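Suppressor protein MPT5 (Saccharomyces cerevisiae, PDB 5BZ1) binds target mRNAs in their 3'-UTRs through its Pumilio-homology RNA-binding domain and regulates them after transcription, lowering expression of HO. Local coordinates at residues K259-L264 and L322-D327; N242-L247 and D303-N308. All coordinates share one frame; numbering follows the deposited sequence.

Contact 1 of 2, residues K259-L264 and L322-D327; sequences KFIKKL and LQTLLD. With nucleotides of chain B.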
loop_
_atom_site.group_PDB
_atom_site.type_symbol
_atom_site.label_atom_id
_atom_site.label_comp_id
_atom_site.label_asym_id
_atom_site.label_seq_id
_atom_site.Cartn_x
_atom_site.Cartn_y
_atom_site.Cartn_z
ATOM N N LYS A 259 -15.511 -7.669 -3.697
ATOM C CA LYS A 259 -14.213 -8.308 -3.861
ATOM C C LYS A 259 -14.162 -9.615 -3.074
ATOM O O LYS A 259 -13.583 -10.599 -3.530
ATOM C CB LYS A 259 -13.083 -7.383 -3.420
ATOM C CG LYS A 259 -11.705 -7.963 -3.701
ATOM C CD LYS A 259 -10.631 -6.907 -3.630
ATOM C CE LYS A 259 -9.315 -7.420 -4.194
ATOM N NZ LYS A 259 -9.330 -7.535 -5.679
ATOM N N PHE A 260 -14.785 -9.618 -1.899
ATOM C CA PHE A 260 -14.839 -10.803 -1.053
ATOM C C PHE A 260 -15.610 -11.922 -1.757
ATOM O O PHE A 260 -15.165 -13.071 -1.799
ATOM C CB PHE A 260 -15.488 -10.456 0.289
ATOM C CG PHE A 260 -15.492 -11.590 1.280
ATOM C CD1 PHE A 260 -14.332 -11.943 1.953
ATOM C CD2 PHE A 260 -16.662 -12.289 1.552
ATOM C CE1 PHE A 260 -14.331 -12.985 2.870
ATOM C CE2 PHE A 260 -16.670 -13.329 2.470
ATOM C CZ PHE A 260 -15.502 -13.678 3.126
ATOM N N ILE A 261 -16.764 -11.571 -2.317
ATOM C CA ILE A 261 -17.606 -12.531 -3.024
ATOM C C ILE A 261 -16.907 -13.103 -4.259
ATOM O O ILE A 261 -16.902 -14.321 -4.464
ATOM C CB ILE A 261 -18.962 -11.908 -3.404
ATOM C CG1 ILE A 261 -19.798 -11.667 -2.145
ATOM C CG2 ILE A 261 -19.726 -12.806 -4.374
ATOM C CD1 ILE A 261 -21.077 -10.879 -2.386
ATOM N N LYS A 262 -16.323 -12.230 -5.078
ATOM C CA LYS A 262 -15.565 -12.665 -6.249
ATOM C C LYS A 262 -14.414 -13.592 -5.857
ATOM O O LYS A 262 -14.098 -14.540 -6.575
ATOM C CB LYS A 262 -15.025 -11.463 -7.030
ATOM C CG LYS A 262 -16.087 -10.659 -7.778
ATOM C CD LYS A 262 -15.444 -9.576 -8.641
ATOM C CE LYS A 262 -16.050 -8.209 -8.358
ATOM N NZ LYS A 262 -15.384 -7.127 -9.141
ATOM N N LYS A 263 -13.792 -13.314 -4.715
ATOM C CA LYS A 263 -12.695 -14.139 -4.225
ATOM C C LYS A 263 -13.180 -15.548 -3.879
ATOM O O LYS A 263 -12.510 -16.538 -4.177
ATOM C CB LYS A 263 -12.039 -13.494 -3.005
ATOM C CG LYS A 263 -10.808 -14.238 -2.524
ATOM C CD LYS A 263 -10.157 -13.557 -1.336
ATOM C CE LYS A 263 -8.930 -14.331 -0.889
ATOM N NZ LYS A 263 -7.907 -14.434 -1.968
ATOM N N LEU A 264 -14.349 -15.626 -3.248
ATOM C CA LEU A 264 -14.964 -16.907 -2.912
ATOM C C LEU A 264 -15.235 -17.726 -4.172
ATOM O O LEU A 264 -14.909 -18.912 -4.234
ATOM C CB LEU A 264 -16.268 -16.692 -2.139
ATOM C CG LEU A 264 -16.171 -16.164 -0.707
ATOM C CD1 LEU A 264 -17.552 -15.913 -0.134
ATOM C CD2 LEU A 264 -15.410 -17.138 0.177
ATOM N N LEU A 322 -25.321 -7.416 -4.962
ATOM C CA LEU A 322 -26.314 -8.404 -5.377
ATOM C C LEU A 322 -26.028 -8.907 -6.788
ATOM O O LEU A 322 -26.018 -10.117 -7.031
ATOM C CB LEU A 322 -27.723 -7.817 -5.309
ATOM C CG LEU A 322 -28.848 -8.716 -5.831
ATOM C CD1 LEU A 322 -28.987 -9.966 -4.982
ATOM C CD2 LEU A 322 -30.172 -7.967 -5.888
ATOM N N GLN A 323 -25.796 -7.975 -7.710
ATOM C CA GLN A 323 -25.488 -8.313 -9.098
ATOM C C GLN A 323 -24.228 -9.171 -9.228
ATOM O O GLN A 323 -24.160 -10.064 -10.072
ATOM C CB GLN A 323 -25.350 -7.045 -9.946
ATOM C CG GLN A 323 -26.674 -6.367 -10.290
ATOM C CD GLN A 323 -26.493 -5.176 -11.208
ATOM O OE1 GLN A 323 -26.074 -5.322 -12.358
ATOM N NE2 GLN A 323 -26.801 -3.987 -10.701
ATOM N N THR A 324 -23.235 -8.892 -8.392
ATOM C CA THR A 324 -22.002 -9.670 -8.394
ATOM C C THR A 324 -22.275 -11.119 -7.979
ATOM O O THR A 324 -21.740 -12.056 -8.574
ATOM C CB THR A 324 -20.943 -9.038 -7.476
ATOM O OG1 THR A 324 -20.467 -7.824 -8.070
ATOM C CG2 THR A 324 -19.771 -9.987 -7.257
ATOM N N LEU A 325 -23.127 -11.297 -6.973
ATOM C CA LEU A 325 -23.475 -12.632 -6.498
ATOM C C LEU A 325 -24.332 -13.386 -7.518
ATOM O O LEU A 325 -24.277 -14.614 -7.592
ATOM C CB LEU A 325 -24.209 -12.547 -5.153
ATOM C CG LEU A 325 -24.498 -13.872 -4.441
ATOM C CD1 LEU A 325 -23.204 -14.508 -3.961
ATOM C CD2 LEU A 325 -25.462 -13.688 -3.279
ATOM N N LEU A 326 -25.110 -12.644 -8.304
ATOM C CA LEU A 326 -26.057 -13.239 -9.251
ATOM C C LEU A 326 -25.438 -13.561 -10.613
ATOM O O LEU A 326 -26.014 -14.319 -11.396
ATOM C CB LEU A 326 -27.270 -12.320 -9.448
ATOM C CG LEU A 326 -28.261 -12.157 -8.295
ATOM C CD1 LEU A 326 -29.372 -11.185 -8.656
ATOM C CD2 LEU A 326 -28.849 -13.494 -7.923
ATOM N N ASP A 327 -24.270 -12.989 -10.890
ATOM C CA ASP A 327 -23.651 -13.094 -12.214
ATOM C C ASP A 327 -23.105 -14.495 -12.513
ATOM O O ASP A 327 -22.089 -14.906 -11.948
ATOM C CB ASP A 327 -22.533 -12.060 -12.358
ATOM C CG ASP A 327 -22.120 -11.843 -13.801
ATOM O OD1 ASP A 327 -22.617 -12.566 -14.692
ATOM O OD2 ASP A 327 -21.284 -10.949 -14.043
ATOM O "O5'" U B 1 -25.390 4.698 -14.286
ATOM C "C5'" U B 1 -26.111 5.735 -13.637
ATOM C "C4'" U B 1 -26.180 5.509 -12.147
ATOM O "O4'" U B 1 -27.065 4.398 -11.856
ATOM C "C3'" U B 1 -24.873 5.133 -11.468
ATOM O "O3'" U B 1 -24.048 6.256 -11.207
ATOM C "C2'" U B 1 -25.345 4.408 -10.211
ATOM O "O2'" U B 1 -25.720 5.331 -9.198
ATOM C "C1'" U B 1 -26.609 3.704 -10.716
ATOM N N1 U B 1 -26.364 2.289 -11.084
ATOM C C2 U B 1 -26.511 1.339 -10.083
ATOM O O2 U B 1 -26.823 1.629 -8.939
ATOM N N3 U B 1 -26.273 0.041 -10.467
ATOM C C4 U B 1 -25.909 -0.393 -11.726
ATOM O O4 U B 1 -25.733 -1.600 -11.910
ATOM C C5 U B 1 -25.782 0.647 -12.707
ATOM C C6 U B 1 -26.009 1.924 -12.368
#

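Contact 2 of 2, residues N242-L247 and D303-N308; sequences NELCQL and DIFTVN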
loop_
_atom_site.group_PDB
_atom_site.type_symbol
_atom_site.label_atom_id
_atom_site.label_comp_id
_atom_site.label_asym_id
_atom_site.label_seq_id
_atom_site.Cartn_x
_atom_site.Cartn_y
_atom_site.Cartn_z
ATOM N N ASN A 242 -22.660 -10.594 10.496
ATOM C CA ASN A 242 -23.849 -10.015 11.110
ATOM C C ASN A 242 -24.210 -8.629 10.563
ATOM O O ASN A 242 -25.341 -8.172 10.726
ATOM C CB ASN A 242 -23.690 -9.960 12.634
ATOM C CG ASN A 242 -23.851 -11.323 13.290
ATOM O OD1 ASN A 242 -24.668 -12.139 12.861
ATOM N ND2 ASN A 242 -23.070 -11.574 14.337
ATOM N N GLU A 243 -23.249 -7.966 9.922
ATOM C CA GLU A 243 -23.475 -6.644 9.336
ATOM C C GLU A 243 -23.344 -6.670 7.815
ATOM O O GLU A 243 -23.177 -5.624 7.188
ATOM C CB GLU A 243 -22.480 -5.619 9.895
ATOM C CG GLU A 243 -22.831 -5.027 11.252
ATOM C CD GLU A 243 -21.901 -3.887 11.642
ATOM O OE1 GLU A 243 -21.062 -3.488 10.804
ATOM O OE2 GLU A 243 -22.009 -3.388 12.783
ATOM N N LEU A 244 -23.414 -7.861 7.229
ATOM C CA LEU A 244 -23.117 -8.034 5.808
ATOM C C LEU A 244 -24.054 -7.228 4.912
ATOM O O LEU A 244 -23.621 -6.654 3.911
ATOM C CB LEU A 244 -23.149 -9.514 5.424
ATOM C CG LEU A 244 -22.620 -9.869 4.036
ATOM C CD1 LEU A 244 -21.167 -9.446 3.911
ATOM C CD2 LEU A 244 -22.776 -11.361 3.742
ATOM N N CYS A 245 -25.332 -7.174 5.274
ATOM C CA CYS A 245 -26.302 -6.421 4.487
ATOM C C CYS A 245 -26.042 -4.916 4.541
ATOM O O CYS A 245 -26.039 -4.243 3.507
ATOM C CB CYS A 245 -27.729 -6.722 4.939
ATOM S SG CYS A 245 -28.971 -5.710 4.098
ATOM N N GLN A 246 -25.822 -4.389 5.742
ATOM C CA GLN A 246 -25.553 -2.961 5.890
ATOM C C GLN A 246 -24.258 -2.536 5.198
ATOM O O GLN A 246 -24.224 -1.503 4.526
ATOM C CB GLN A 246 -25.517 -2.551 7.361
ATOM C CG GLN A 246 -25.329 -1.050 7.566
ATOM C CD GLN A 246 -26.314 -0.216 6.754
ATOM O OE1 GLN A 246 -25.931 0.468 5.801
ATOM N NE2 GLN A 246 -27.589 -0.273 7.128
ATOM N N LEU A 247 -23.200 -3.329 5.364
ATOM C CA LEU A 247 -21.912 -3.037 4.733
ATOM C C LEU A 247 -22.045 -3.015 3.210
ATOM O O LEU A 247 -21.413 -2.205 2.534
ATOM C CB LEU A 247 -20.852 -4.056 5.163
ATOM C CG LEU A 247 -20.388 -3.996 6.621
ATOM C CD1 LEU A 247 -19.557 -5.218 6.981
ATOM C CD2 LEU A 247 -19.604 -2.720 6.897
ATOM N N ASP A 303 -27.624 -17.092 1.603
ATOM C CA ASP A 303 -28.735 -17.058 2.552
ATOM C C ASP A 303 -29.027 -15.631 3.027
ATOM O O ASP A 303 -30.179 -15.205 3.076
ATOM C CB ASP A 303 -28.434 -17.951 3.761
ATOM C CG ASP A 303 -28.482 -19.436 3.432
ATOM O OD1 ASP A 303 -29.097 -19.806 2.409
ATOM O OD2 ASP A 303 -27.913 -20.235 4.210
ATOM N N ILE A 304 -27.971 -14.901 3.375
ATOM C CA ILE A 304 -28.100 -13.533 3.865
ATOM C C ILE A 304 -28.666 -12.599 2.791
ATOM O O ILE A 304 -29.583 -11.820 3.055
ATOM C CB ILE A 304 -26.746 -12.996 4.359
ATOM C CG1 ILE A 304 -26.256 -13.807 5.561
ATOM C CG2 ILE A 304 -26.844 -11.523 4.717
ATOM C CD1 ILE A 304 -24.863 -13.426 6.030
ATOM N N PHE A 305 -28.118 -12.685 1.583
ATOM C CA PHE A 305 -28.595 -11.885 0.460
ATOM C C PHE A 305 -30.021 -12.256 0.058
ATOM O O PHE A 305 -30.764 -11.421 -0.454
ATOM C CB PHE A 305 -27.654 -12.029 -0.739
ATOM C CG PHE A 305 -26.453 -11.130 -0.677
ATOM C CD1 PHE A 305 -26.144 -10.297 -1.741
ATOM C CD2 PHE A 305 -25.636 -11.110 0.446
ATOM C CE1 PHE A 305 -25.037 -9.462 -1.691
ATOM C CE2 PHE A 305 -24.529 -10.275 0.501
ATOM C CZ PHE A 305 -24.233 -9.452 -0.568
ATOM N N THR A 306 -30.397 -13.510 0.289
ATOM C CA THR A 306 -31.756 -13.962 -0.002
ATOM C C THR A 306 -32.751 -13.358 0.992
ATOM O O THR A 306 -33.783 -12.812 0.595
ATOM C CB THR A 306 -31.860 -15.499 0.008
ATOM O OG1 THR A 306 -31.011 -16.042 -1.011
ATOM C CG2 THR A 306 -33.296 -15.948 -0.246
ATOM N N VAL A 307 -32.433 -13.457 2.279
ATOM C CA VAL A 307 -33.260 -12.872 3.328
ATOM C C VAL A 307 -33.415 -11.359 3.140
ATOM O O VAL A 307 -34.510 -10.815 3.295
ATOM C CB VAL A 307 -32.687 -13.184 4.731
ATOM C CG1 VAL A 307 -33.406 -12.386 5.805
ATOM C CG2 VAL A 307 -32.783 -14.679 5.033
ATOM N N ASN A 308 -32.322 -10.694 2.779
ATOM C CA ASN A 308 -32.305 -9.238 2.666
ATOM C C ASN A 308 -32.442 -8.728 1.232
ATOM O O ASN A 308 -32.092 -7.584 0.945
ATOM C CB ASN A 308 -31.021 -8.675 3.287
ATOM C CG ASN A 308 -30.915 -8.967 4.768
ATOM O OD1 ASN A 308 -31.468 -8.243 5.598
ATOM N ND2 ASN A 308 -30.203 -10.034 5.110
#

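Contact 1 of 2, residues K259-L264 and L322-D327
Ile261 and Leu325 meet through single methyls: CG2 of Ile261 lies 3.9 Å from CD1 of Leu325, the two side chains crossing at about a right angle. The same Ile261 CG2 also touches Thr324 CG2, at 4.0 Å. It can serve both because, with chi1 at -69°, CG1 stands beside the backbone N and CG2 lies anti to that N. Thr324 CG2 is shared in turn, since CG of Lys262 comes to 3.8 Å from it; the aliphatic root of the lysine thus lies across the threonine methyl while its chain runs on toward solvent. Threonine suits this place by having two characters: the methyl packs, and OG1 hydrogen-bonds to Glu258 and to Tyr320 O. The helices, 7° apart in direction with segment axes 9.7 Å from each other, are equivalent RNA-facing helices of Pumilio repeats 7 and 8, stacked side by side in the PUF solenoid. One residue before Thr324, Gln323 extends from the helix to the RNA, where its NE2 donates to O4 of U1 of chain B at 2.9 Å with an N-H...O angle of 154°. Lys391 binds Gln323 OE1, which helps fix which end of the amide faces the base. Shortening Gln323 to an alanine would remove the amide, and uracil O4 would probably be left without this donor and Lys391 without its acceptor. Leu325 also packs on Leu368 of helix 354-375.

Contact 2 of 2, residues N242-L247 and D303-N308
Apolar packing between Leu244 and the pair Ile304 and Phe305 makes up the larger part of this contact. One methyl, CD2 of Leu244, does most of the touching: it lies 3.7 Å from Ile304 CD1 and 3.8 Å from Phe305 CE2. Toward the phenylalanine it comes in the plane of the ring, at the edge, so Leu244 uses no face of the ring; both partners cross the leucine at about a right angle. Leu244 reaches between them because its CG stands anti to the backbone N (chi1 -170°), which carries the branched end across to helix 288-307. A leucine fits well, its forked tip being long enough to bridge to two side chains one residue apart, and Phe237 of helix 229-240 packs on it too.

The second kind of contact is between the Cys245 side chain and the CB methylene and amide carbon of Asn308. Cys245 SG rests 3.7 Å from Asn308 CB, and Cys245 CB lies 3.9 Å from Asn308 CG, with no hydrogen bond across the segments. Cysteine is small and only mildly polar, which suits a close approach to this side chain.

Hydrogen bonding stays within 303-308 and steadies the asparagine. Its ND2 turns back to Ile304 O at 2.8 Å, nearly in its own amide plane, with an N-H...O angle of 160°. The backbone N of Asn308 binds the same oxygen from the opposite face of the carbonyl plane, so two donors grip one carbonyl at the helix end; the ND2 bond is what holds the amide against turning. Joining the short helix 244-248 of Pumilio repeat 7 to the end of helix 288-307, where repeat 8 begins, the arrangement is typical of neighbouring repeats in the all-helical PUF solenoid.

Both contacts join Pumilio repeat 7 to repeat 8, and their segments alternate along the chain. Contact 1 pairs two nearly parallel helices and is mainly buried, with an exposed lysine at its margin; contact 2, between the short helix 244-248 and the C-terminal end of the long helix 288-307, is only partly buried. Contact 1 is made of methyls and a lysine root, whereas contact 2 adds a cysteine against an asparagine side chain to its leucine-centred packing. Contact 1 includes a direct bond to RNA; the nearest atom of contact 2 is about 8 Å from the bound nucleic acid. Phe305 ties them together, since its ring reaches Ile261 CD1 and its CB touches Leu325 CD2.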